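Local coordinates for transcarboxylase 5S subunit (Propionibacterium freudenreichii subsp. shermanii, PDB 1RQB), which transfers a carboxyl group from the biotin of the 1.3S subunit to pyruvate, forming oxaloacetate, with the help of a cobalt ion, at residues Leu32-Gln37 with Pro260-Thr265; Thr167-His172 with Arg348-Ala353; Ser229-Thr234 with Ser312-Gln317. One frame throughout, in Å; residues are numbered along the deposited sequence.

Interaction 1 (Leu32-Gln37 with Pro260-Thr265); sequences LRDAHQ and PGHNPT. With CO (cobalt (II) ion), chain B.
His262 meets Asp34 beside the cobalt ion, where loops that follow the strands of the TIM barrel form the active site. The two side chains cross at about a right angle, with the imidazole and carboxylate planes 54° apart. His262 NE2 donates a hydrogen bond of 2.8 Å to Asp34 OD1, and the N-H...O angle is 148°. The nitrogen approaches from well above the carboxylate plane. Asp34 OD1 also binds cobalt at 2.0 Å, so one oxygen serves both metal and histidine. His262 is thus a second-shell residue that probably helps to orient this cobalt ligand. Its CG stands anti to the carbonyl carbon (chi1 -44°), which carries the ring towards helix 31-39. The other carboxylate oxygen, Asp34 OD2, accepts a hydrogen bond of 2.6 Å from a water, and that water is itself bound to cobalt. Arg33 NH1 lies 3.3 Å from Asp34 OD2. This is a contact of charges only, since the oxygen lies over the rim of one guanidinium face and no N-H points at it. Arg33 NH1 donates instead to Gln37 OE1. His226, His228 and carboxylated Lys195 complete the protein ligands of the metal. With an alanine at His262, Asp34 OD1 would probably lose its N-H donor and the carboxylate would be freer to turn on the cobalt. Next to the His262-Asp34 bond, Ala35 N lies 3.8 Å from His262 CE1, oblique to the ring.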
loop_
_atom_site.group_PDB
_atom_site.type_symbol
_atom_site.label_atom_id
_atom_site.label_comp_id
_atom_site.label_asym_id
_atom_site.label_seq_id
_atom_site.Cartn_x
_atom_site.Cartn_y
_atom_site.Cartn_z
ATOM N N LEU A 32 5.589 7.241 16.174
ATOM C CA LEU A 32 6.689 7.808 16.969
ATOM C C LEU A 32 7.858 6.839 17.164
ATOM O O LEU A 32 8.883 7.225 17.722
ATOM C CB LEU A 32 6.179 8.277 18.330
ATOM C CG LEU A 32 5.057 9.319 18.269
ATOM C CD1 LEU A 32 4.640 9.665 19.692
ATOM C CD2 LEU A 32 5.505 10.580 17.511
ATOM N N ARG A 33 7.732 5.596 16.717
ATOM C CA ARG A 33 8.864 4.676 16.899
ATOM C C ARG A 33 9.099 3.826 15.650
ATOM O O ARG A 33 9.968 4.135 14.835
ATOM C CB ARG A 33 8.643 3.780 18.135
ATOM C CG ARG A 33 9.911 3.053 18.648
ATOM C CD ARG A 33 10.442 1.978 17.715
ATOM N NE ARG A 33 9.515 0.847 17.619
ATOM C CZ ARG A 33 9.840 -0.344 17.129
ATOM N NH1 ARG A 33 11.072 -0.563 16.679
ATOM N NH2 ARG A 33 8.935 -1.321 17.103
ATOM N N ASP A 34 8.304 2.779 15.463
ATOM C CA ASP A 34 8.566 1.841 14.361
ATOM C C ASP A 34 8.381 2.465 12.974
ATOM O O ASP A 34 9.088 2.092 12.038
ATOM C CB ASP A 34 7.685 0.589 14.500
ATOM C CG ASP A 34 8.348 -0.660 13.925
ATOM O OD1 ASP A 34 7.637 -1.658 13.711
ATOM O OD2 ASP A 34 9.582 -0.653 13.701
ATOM N N ALA A 35 7.459 3.410 12.808
ATOM C CA ALA A 35 7.251 3.969 11.464
ATOM C C ALA A 35 8.520 4.646 10.939
ATOM O O ALA A 35 8.948 4.370 9.819
ATOM C CB ALA A 35 6.075 4.961 11.449
ATOM N N HIS A 36 9.144 5.524 11.729
ATOM C CA HIS A 36 10.333 6.199 11.189
ATOM C C HIS A 36 11.557 5.287 11.274
ATOM O O HIS A 36 12.510 5.443 10.511
ATOM C CB HIS A 36 10.562 7.559 11.854
ATOM C CG HIS A 36 10.881 7.489 13.308
ATOM N ND1 HIS A 36 12.163 7.314 13.779
ATOM C CD2 HIS A 36 10.088 7.595 14.397
ATOM C CE1 HIS A 36 12.147 7.319 15.100
ATOM N NE2 HIS A 36 10.900 7.488 15.500
ATOM N N GLN A 37 11.532 4.321 12.183
ATOM C CA GLN A 37 12.653 3.372 12.237
ATOM C C GLN A 37 12.674 2.572 10.933
ATOM O O GLN A 37 13.725 2.328 10.345
ATOM C CB GLN A 37 12.492 2.381 13.399
ATOM C CG GLN A 37 13.611 1.314 13.442
ATOM C CD GLN A 37 13.561 0.427 14.679
ATOM O OE1 GLN A 37 13.356 0.902 15.794
ATOM N NE2 GLN A 37 13.773 -0.872 14.483
ATOM N N PRO A 260 8.202 -0.799 3.676
ATOM C CA PRO A 260 8.809 -1.559 4.781
ATOM C C PRO A 260 8.199 -1.138 6.119
ATOM O O PRO A 260 8.565 -1.653 7.175
ATOM C CB PRO A 260 10.287 -1.181 4.719
ATOM C CG PRO A 260 10.468 -0.523 3.395
ATOM C CD PRO A 260 9.169 0.143 3.092
ATOM N N GLY A 261 7.290 -0.171 6.042
ATOM C CA GLY A 261 6.594 0.318 7.208
ATOM C C GLY A 261 5.367 -0.520 7.533
ATOM O O GLY A 261 5.424 -1.747 7.470
ATOM N N HIS A 262 4.243 0.142 7.800
ATOM C CA HIS A 262 3.034 -0.561 8.251
ATOM C C HIS A 262 1.784 -0.110 7.494
ATOM O O HIS A 262 1.814 0.835 6.707
ATOM C CB HIS A 262 2.854 -0.276 9.747
ATOM C CG HIS A 262 4.134 -0.385 10.522
ATOM N ND1 HIS A 262 5.056 0.639 10.582
ATOM C CD2 HIS A 262 4.671 -1.417 11.217
ATOM C CE1 HIS A 262 6.107 0.244 11.282
ATOM N NE2 HIS A 262 5.899 -0.999 11.680
ATOM N N ASN A 263 0.691 -0.832 7.742
ATOM C CA ASN A 263 -0.608 -0.507 7.137
ATOM C C ASN A 263 -1.090 0.790 7.792
ATOM O O ASN A 263 -0.813 1.033 8.967
ATOM C CB ASN A 263 -1.570 -1.681 7.339
ATOM C CG ASN A 263 -1.054 -2.950 6.673
ATOM O OD1 ASN A 263 -0.910 -3.008 5.453
ATOM N ND2 ASN A 263 -0.728 -3.958 7.482
ATOM N N PRO A 264 -1.782 1.653 7.022
ATOM C CA PRO A 264 -2.295 2.954 7.467
ATOM C C PRO A 264 -3.411 2.928 8.513
ATOM O O PRO A 264 -4.421 2.246 8.353
ATOM C CB PRO A 264 -2.741 3.633 6.157
ATOM C CG PRO A 264 -2.257 2.709 5.047
ATOM C CD PRO A 264 -2.280 1.356 5.668
ATOM N N THR A 265 -3.211 3.707 9.570
ATOM C CA THR A 265 -4.172 3.790 10.681
ATOM C C THR A 265 -5.571 4.137 10.163
ATOM O O THR A 265 -6.546 3.450 10.465
ATOM C CB THR A 265 -3.723 4.877 11.688
ATOM O OG1 THR A 265 -2.463 4.497 12.255
ATOM C CG2 THR A 265 -4.774 5.066 12.798
HETATM CO CO CO B . 8.044 -3.632 13.625
HETATM O O HOH W 1 10.214 -3.124 13.222
#

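Interaction 2 (Thr167-His172 with Arg348-Ala353); sequences TISPVH and RVRKAA
Arg350 reaches from helix 339-352 to Thr167, Ile168 and Ser169. From CB the side chain points at the loop. CG is anti to the backbone N (chi1 -177°), and the chain stays extended as far as NE, which puts the guanidinium group against residues 167-169. NE gives its hydrogen to the backbone oxygen of Pro356. Beyond CZ, Arg350 NH1 donates to Ile168 O at 3.0 Å, with an N-H...O angle of 161° and the oxygen close to the guanidinium plane. Arg350 NH1 also bonds to Gln317 OE1. The residues joined here belong to two parts of the protein. Thr167-His172 lies in the loop after strand 159-163 of the TIM barrel, and helix 339-352 belongs to the conserved carboxylase domain. At the last atom, Arg350 NH2 makes a weak hydrogen bond of 2.9 Å to Thr167 OG1, with an N-H...O angle of only 129°. Thr167 CG2 lies 3.5 Å from Arg350 NH2, at the guanidinium edge. Ser169 CB sits over one face of the group, 3.7 Å from Arg350 NH2. The loop that receives the arginine is itself tied down. Ser169 OG accepts from Val171 N in an ST turn. Ser169 OG also shares a hydrogen bond of 2.6 Å with His172 ND1, in the plane of that ring, and either could be the donor. Thr167 CG2 rests over the centre of one face of the His172 ring.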
loop_
_atom_site.group_PDB
_atom_site.type_symbol
_atom_site.label_atom_id
_atom_site.label_comp_id
_atom_site.label_asym_id
_atom_site.label_seq_id
_atom_site.Cartn_x
_atom_site.Cartn_y
_atom_site.Cartn_z
ATOM N N THR A 167 7.349 -16.396 11.678
ATOM C CA THR A 167 8.206 -16.671 10.517
ATOM C C THR A 167 7.622 -17.875 9.779
ATOM O O THR A 167 6.665 -18.496 10.241
ATOM C CB THR A 167 9.694 -16.963 10.915
ATOM O OG1 THR A 167 10.475 -17.146 9.724
ATOM C CG2 THR A 167 9.801 -18.231 11.758
ATOM N N ILE A 168 8.165 -18.141 8.603
ATOM C CA ILE A 168 7.755 -19.321 7.832
ATOM C C ILE A 168 8.985 -20.224 7.725
ATOM O O ILE A 168 10.070 -19.768 7.368
ATOM C CB ILE A 168 7.241 -18.942 6.421
ATOM C CG1 ILE A 168 5.916 -18.164 6.539
ATOM C CG2 ILE A 168 6.998 -20.194 5.597
ATOM C CD1 ILE A 168 5.401 -17.626 5.216
ATOM N N SER A 169 8.831 -21.483 8.099
ATOM C CA SER A 169 9.934 -22.450 8.012
ATOM C C SER A 169 9.356 -23.848 8.219
ATOM O O SER A 169 8.238 -24.005 8.708
ATOM C CB SER A 169 10.999 -22.200 9.085
ATOM O OG SER A 169 10.701 -22.936 10.257
ATOM N N PRO A 170 10.127 -24.875 7.855
ATOM C CA PRO A 170 9.688 -26.263 8.000
ATOM C C PRO A 170 9.291 -26.652 9.426
ATOM O O PRO A 170 8.532 -27.600 9.619
ATOM C CB PRO A 170 10.898 -27.063 7.512
ATOM C CG PRO A 170 11.510 -26.158 6.481
ATOM C CD PRO A 170 11.428 -24.799 7.165
ATOM N N VAL A 171 9.785 -25.926 10.429
ATOM C CA VAL A 171 9.473 -26.304 11.814
ATOM C C VAL A 171 8.484 -25.347 12.481
ATOM O O VAL A 171 8.107 -25.563 13.632
ATOM C CB VAL A 171 10.747 -26.400 12.682
ATOM C CG1 VAL A 171 11.666 -27.492 12.117
ATOM C CG2 VAL A 171 11.466 -25.054 12.727
ATOM N N HIS A 172 8.046 -24.294 11.804
ATOM C CA HIS A 172 7.079 -23.406 12.465
ATOM C C HIS A 172 5.664 -23.798 12.040
ATOM O O HIS A 172 5.371 -23.911 10.850
ATOM C CB HIS A 172 7.389 -21.941 12.150
ATOM C CG HIS A 172 8.614 -21.447 12.851
ATOM N ND1 HIS A 172 9.884 -21.639 12.353
ATOM C CD2 HIS A 172 8.769 -20.873 14.071
ATOM C CE1 HIS A 172 10.770 -21.212 13.237
ATOM N NE2 HIS A 172 10.120 -20.744 14.289
ATOM N N ARG A 348 20.339 -23.106 3.756
ATOM C CA ARG A 348 21.161 -24.160 4.368
ATOM C C ARG A 348 21.736 -23.688 5.705
ATOM O O ARG A 348 21.701 -24.424 6.689
ATOM C CB ARG A 348 22.267 -24.617 3.400
ATOM C CG ARG A 348 21.705 -25.399 2.200
ATOM C CD ARG A 348 22.788 -25.955 1.260
ATOM N NE ARG A 348 23.489 -24.916 0.515
ATOM C CZ ARG A 348 23.319 -24.691 -0.787
ATOM N NH1 ARG A 348 22.472 -25.438 -1.488
ATOM N NH2 ARG A 348 23.993 -23.719 -1.388
ATOM N N VAL A 349 22.243 -22.462 5.746
ATOM C CA VAL A 349 22.801 -21.898 6.984
ATOM C C VAL A 349 21.689 -21.760 8.027
ATOM O O VAL A 349 21.856 -22.123 9.191
ATOM C CB VAL A 349 23.398 -20.495 6.739
ATOM C CG1 VAL A 349 23.890 -19.899 8.052
ATOM C CG2 VAL A 349 24.537 -20.579 5.732
ATOM N N ARG A 350 20.549 -21.223 7.600
ATOM C CA ARG A 350 19.421 -21.033 8.524
ATOM C C ARG A 350 19.053 -22.368 9.174
ATOM O O ARG A 350 18.857 -22.449 10.385
ATOM C CB ARG A 350 18.198 -20.473 7.795
ATOM C CG ARG A 350 17.049 -20.207 8.753
ATOM C CD ARG A 350 15.803 -19.667 8.078
ATOM N NE ARG A 350 14.798 -19.367 9.094
ATOM C CZ ARG A 350 13.495 -19.251 8.860
ATOM N NH1 ARG A 350 13.019 -19.411 7.633
ATOM N NH2 ARG A 350 12.667 -18.989 9.864
ATOM N N LYS A 351 18.953 -23.405 8.353
ATOM C CA LYS A 351 18.602 -24.748 8.839
ATOM C C LYS A 351 19.638 -25.218 9.862
ATOM O O LYS A 351 19.289 -25.756 10.911
ATOM C CB LYS A 351 18.554 -25.739 7.668
ATOM C CG LYS A 351 18.343 -27.187 8.079
ATOM C CD LYS A 351 18.313 -28.095 6.851
ATOM C CE LYS A 351 18.204 -29.568 7.237
ATOM N NZ LYS A 351 17.039 -29.828 8.123
ATOM N N ALA A 352 20.911 -25.013 9.551
ATOM C CA ALA A 352 21.986 -25.444 10.456
ATOM C C ALA A 352 21.852 -24.751 11.814
ATOM O O ALA A 352 22.143 -25.342 12.854
ATOM C CB ALA A 352 23.345 -25.122 9.839
ATOM N N ALA A 353 21.394 -23.501 11.801
ATOM C CA ALA A 353 21.265 -22.715 13.036
ATOM C C ALA A 353 19.953 -23.020 13.763
ATOM O O ALA A 353 19.620 -22.365 14.750
ATOM C CB ALA A 353 21.358 -21.230 12.710
#

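Interaction 3 (Ser229-Thr234 with Ser312-Gln317)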
loop_
_atom_site.group_PDB
_atom_site.type_symbol
_atom_site.label_atom_id
_atom_site.label_comp_id
_atom_site.label_asym_id
_atom_site.label_seq_id
_atom_site.Cartn_x
_atom_site.Cartn_y
_atom_site.Cartn_z
ATOM N N SER A 229 4.092 -3.892 6.217
ATOM C CA SER A 229 3.340 -3.992 4.957
ATOM C C SER A 229 4.261 -4.268 3.768
ATOM O O SER A 229 3.859 -4.111 2.616
ATOM C CB SER A 229 2.603 -2.674 4.715
ATOM O OG SER A 229 3.516 -1.578 4.847
ATOM N N THR A 230 5.476 -4.708 4.055
ATOM C CA THR A 230 6.531 -4.948 3.058
ATOM C C THR A 230 6.103 -5.807 1.863
ATOM O O THR A 230 6.508 -5.532 0.734
ATOM C CB THR A 230 7.741 -5.591 3.741
ATOM O OG1 THR A 230 7.949 -4.939 5.003
ATOM C CG2 THR A 230 8.997 -5.427 2.870
ATOM N N THR A 231 5.316 -6.851 2.089
ATOM C CA THR A 231 4.891 -7.758 1.011
ATOM C C THR A 231 3.531 -7.357 0.436
ATOM O O THR A 231 3.063 -7.965 -0.525
ATOM C CB THR A 231 4.721 -9.172 1.531
ATOM O OG1 THR A 231 3.786 -9.141 2.622
ATOM C CG2 THR A 231 6.056 -9.730 1.987
ATOM N N GLY A 232 2.874 -6.387 1.056
ATOM C CA GLY A 232 1.576 -5.945 0.568
ATOM C C GLY A 232 0.370 -6.830 0.856
ATOM O O GLY A 232 -0.708 -6.541 0.341
ATOM N N VAL A 233 0.502 -7.870 1.683
ATOM C CA VAL A 233 -0.640 -8.766 1.922
ATOM C C VAL A 233 -1.216 -8.619 3.334
ATOM O O VAL A 233 -2.301 -9.127 3.610
ATOM C CB VAL A 233 -0.237 -10.288 1.796
ATOM C CG1 VAL A 233 0.627 -10.530 0.545
ATOM C CG2 VAL A 233 0.547 -10.742 3.040
ATOM N N THR A 234 -0.533 -7.902 4.218
ATOM C CA THR A 234 -0.937 -7.917 5.633
ATOM C C THR A 234 -2.158 -7.070 5.998
ATOM O O THR A 234 -2.703 -7.256 7.085
ATOM C CB THR A 234 0.245 -7.566 6.552
ATOM O OG1 THR A 234 0.692 -6.240 6.266
ATOM C CG2 THR A 234 1.392 -8.566 6.343
ATOM N N SER A 312 9.098 -11.300 -2.924
ATOM C CA SER A 312 10.063 -12.360 -3.247
ATOM C C SER A 312 10.382 -13.229 -2.029
ATOM O O SER A 312 10.729 -14.401 -2.169
ATOM C CB SER A 312 11.346 -11.753 -3.825
ATOM O OG SER A 312 11.958 -10.883 -2.891
ATOM N N ILE A 313 10.240 -12.669 -0.836
ATOM C CA ILE A 313 10.559 -13.405 0.397
ATOM C C ILE A 313 9.711 -14.673 0.526
ATOM O O ILE A 313 10.146 -15.648 1.138
ATOM C CB ILE A 313 10.341 -12.516 1.635
ATOM C CG1 ILE A 313 10.873 -13.233 2.886
ATOM C CG2 ILE A 313 8.845 -12.198 1.790
ATOM C CD1 ILE A 313 10.752 -12.415 4.182
ATOM N N PHE A 314 8.510 -14.694 -0.052
ATOM C CA PHE A 314 7.648 -15.880 0.071
ATOM C C PHE A 314 8.286 -17.090 -0.611
ATOM O O PHE A 314 7.939 -18.233 -0.317
ATOM C CB PHE A 314 6.265 -15.604 -0.514
ATOM C CG PHE A 314 5.429 -14.695 0.350
ATOM C CD1 PHE A 314 4.843 -13.547 -0.179
ATOM C CD2 PHE A 314 5.233 -14.992 1.695
ATOM C CE1 PHE A 314 4.064 -12.704 0.622
ATOM C CE2 PHE A 314 4.460 -14.156 2.509
ATOM C CZ PHE A 314 3.875 -13.015 1.973
ATOM N N LYS A 315 9.224 -16.834 -1.509
ATOM C CA LYS A 315 9.909 -17.925 -2.217
ATOM C C LYS A 315 11.323 -18.130 -1.669
ATOM O O LYS A 315 11.740 -19.262 -1.424
ATOM C CB LYS A 315 10.011 -17.604 -3.710
ATOM C CG LYS A 315 10.836 -18.619 -4.493
ATOM C CD LYS A 315 11.022 -18.205 -5.943
ATOM C CE LYS A 315 11.895 -19.209 -6.690
ATOM N NZ LYS A 315 12.259 -18.728 -8.052
ATOM N N SER A 316 12.043 -17.033 -1.441
ATOM C CA SER A 316 13.455 -17.073 -1.032
ATOM C C SER A 316 13.690 -17.069 0.480
ATOM O O SER A 316 14.808 -17.347 0.911
ATOM C CB SER A 316 14.179 -15.863 -1.594
ATOM O OG SER A 316 13.793 -14.708 -0.866
ATOM N N GLN A 317 12.688 -16.732 1.291
ATOM C CA GLN A 317 12.874 -16.671 2.749
ATOM C C GLN A 317 13.821 -15.525 3.113
ATOM O O GLN A 317 14.165 -15.352 4.281
ATOM C CB GLN A 317 13.510 -17.947 3.311
ATOM C CG GLN A 317 12.729 -19.230 3.190
ATOM C CD GLN A 317 13.509 -20.409 3.779
ATOM O OE1 GLN A 317 13.975 -20.355 4.917
ATOM N NE2 GLN A 317 13.653 -21.476 2.997
#
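The Phe314 ring is the flat group of this contact, and Thr231 and Val233 both approach it obliquely at its CE1 and CZ end. Lys202 adds a cation-pi contact to the same ring. Glu270 of the second subunit also packs on Phe314. Phe314 CG lies anti to the carbonyl carbon (chi1 -73°), and this swings the ring out towards the loop 229-234.

The Thr231 and Phe314 side chains cross at about a right angle. Thr231 CB is 3.7 Å from Phe314 CE1, and Thr231 CG2 is 3.8 Å from the same atom. Thr231 OG1 lies 3.9 Å from Phe314 CZ, but its hydrogen-bond partner is elsewhere, at Ala199 O. With OG1 between the backbone N and the carbonyl carbon (chi1 56°), CG2 is left to face the helix. Thr231 CG2 meets Ile313 CG2 at 3.7 Å, methyl to methyl. The Val233 and Phe314 side chains come from opposite directions. Val233 CG1 is 4.1 Å from Phe314 CE1. No hydrogen bond joins the two segments, so apolar contact carries the join.

Gly232 N bonds to Ser229 O at 2.9 Å and closes a type I beta turn, which carries Thr231. In the short helix 313-316, Ser312 O accepts from both Lys315 N and Ser316 N. Ser267 of the second subunit bonds through its OG to Thr231 O, and Met271 of that subunit packs on Val233.

The contact is an apolar join that forms part of the dimer interface. It joins helix 313-316 of the conserved carboxylase domain to the loop that follows strand 223-225 of the TIM barrel.

In the fold
Interaction 1 holds the cobalt ligand Asp34. Interaction 3 lies next to it, with centres about 17 Å apart. The two touch directly: Ser229 N is 2.8 Å from Gly261 O, and Asn263 ND2 is 2.9 Å from Thr234 OG1, both probable hydrogen bonds. Interaction 2 is more remote, with its centre about 27 Å from that of interaction 1. The Thr167 side chain is about 14 Å from the cobalt, and that of Thr231 about 13 Å, so neither contact reaches the metal. Interactions 2 and 3 both join barrel loops to the carboxylase domain. They meet where Arg350 NH1 lies 3.0 Å from Gln317 OE1. In sequence, interaction 3 is nested inside the span closed by interaction 2.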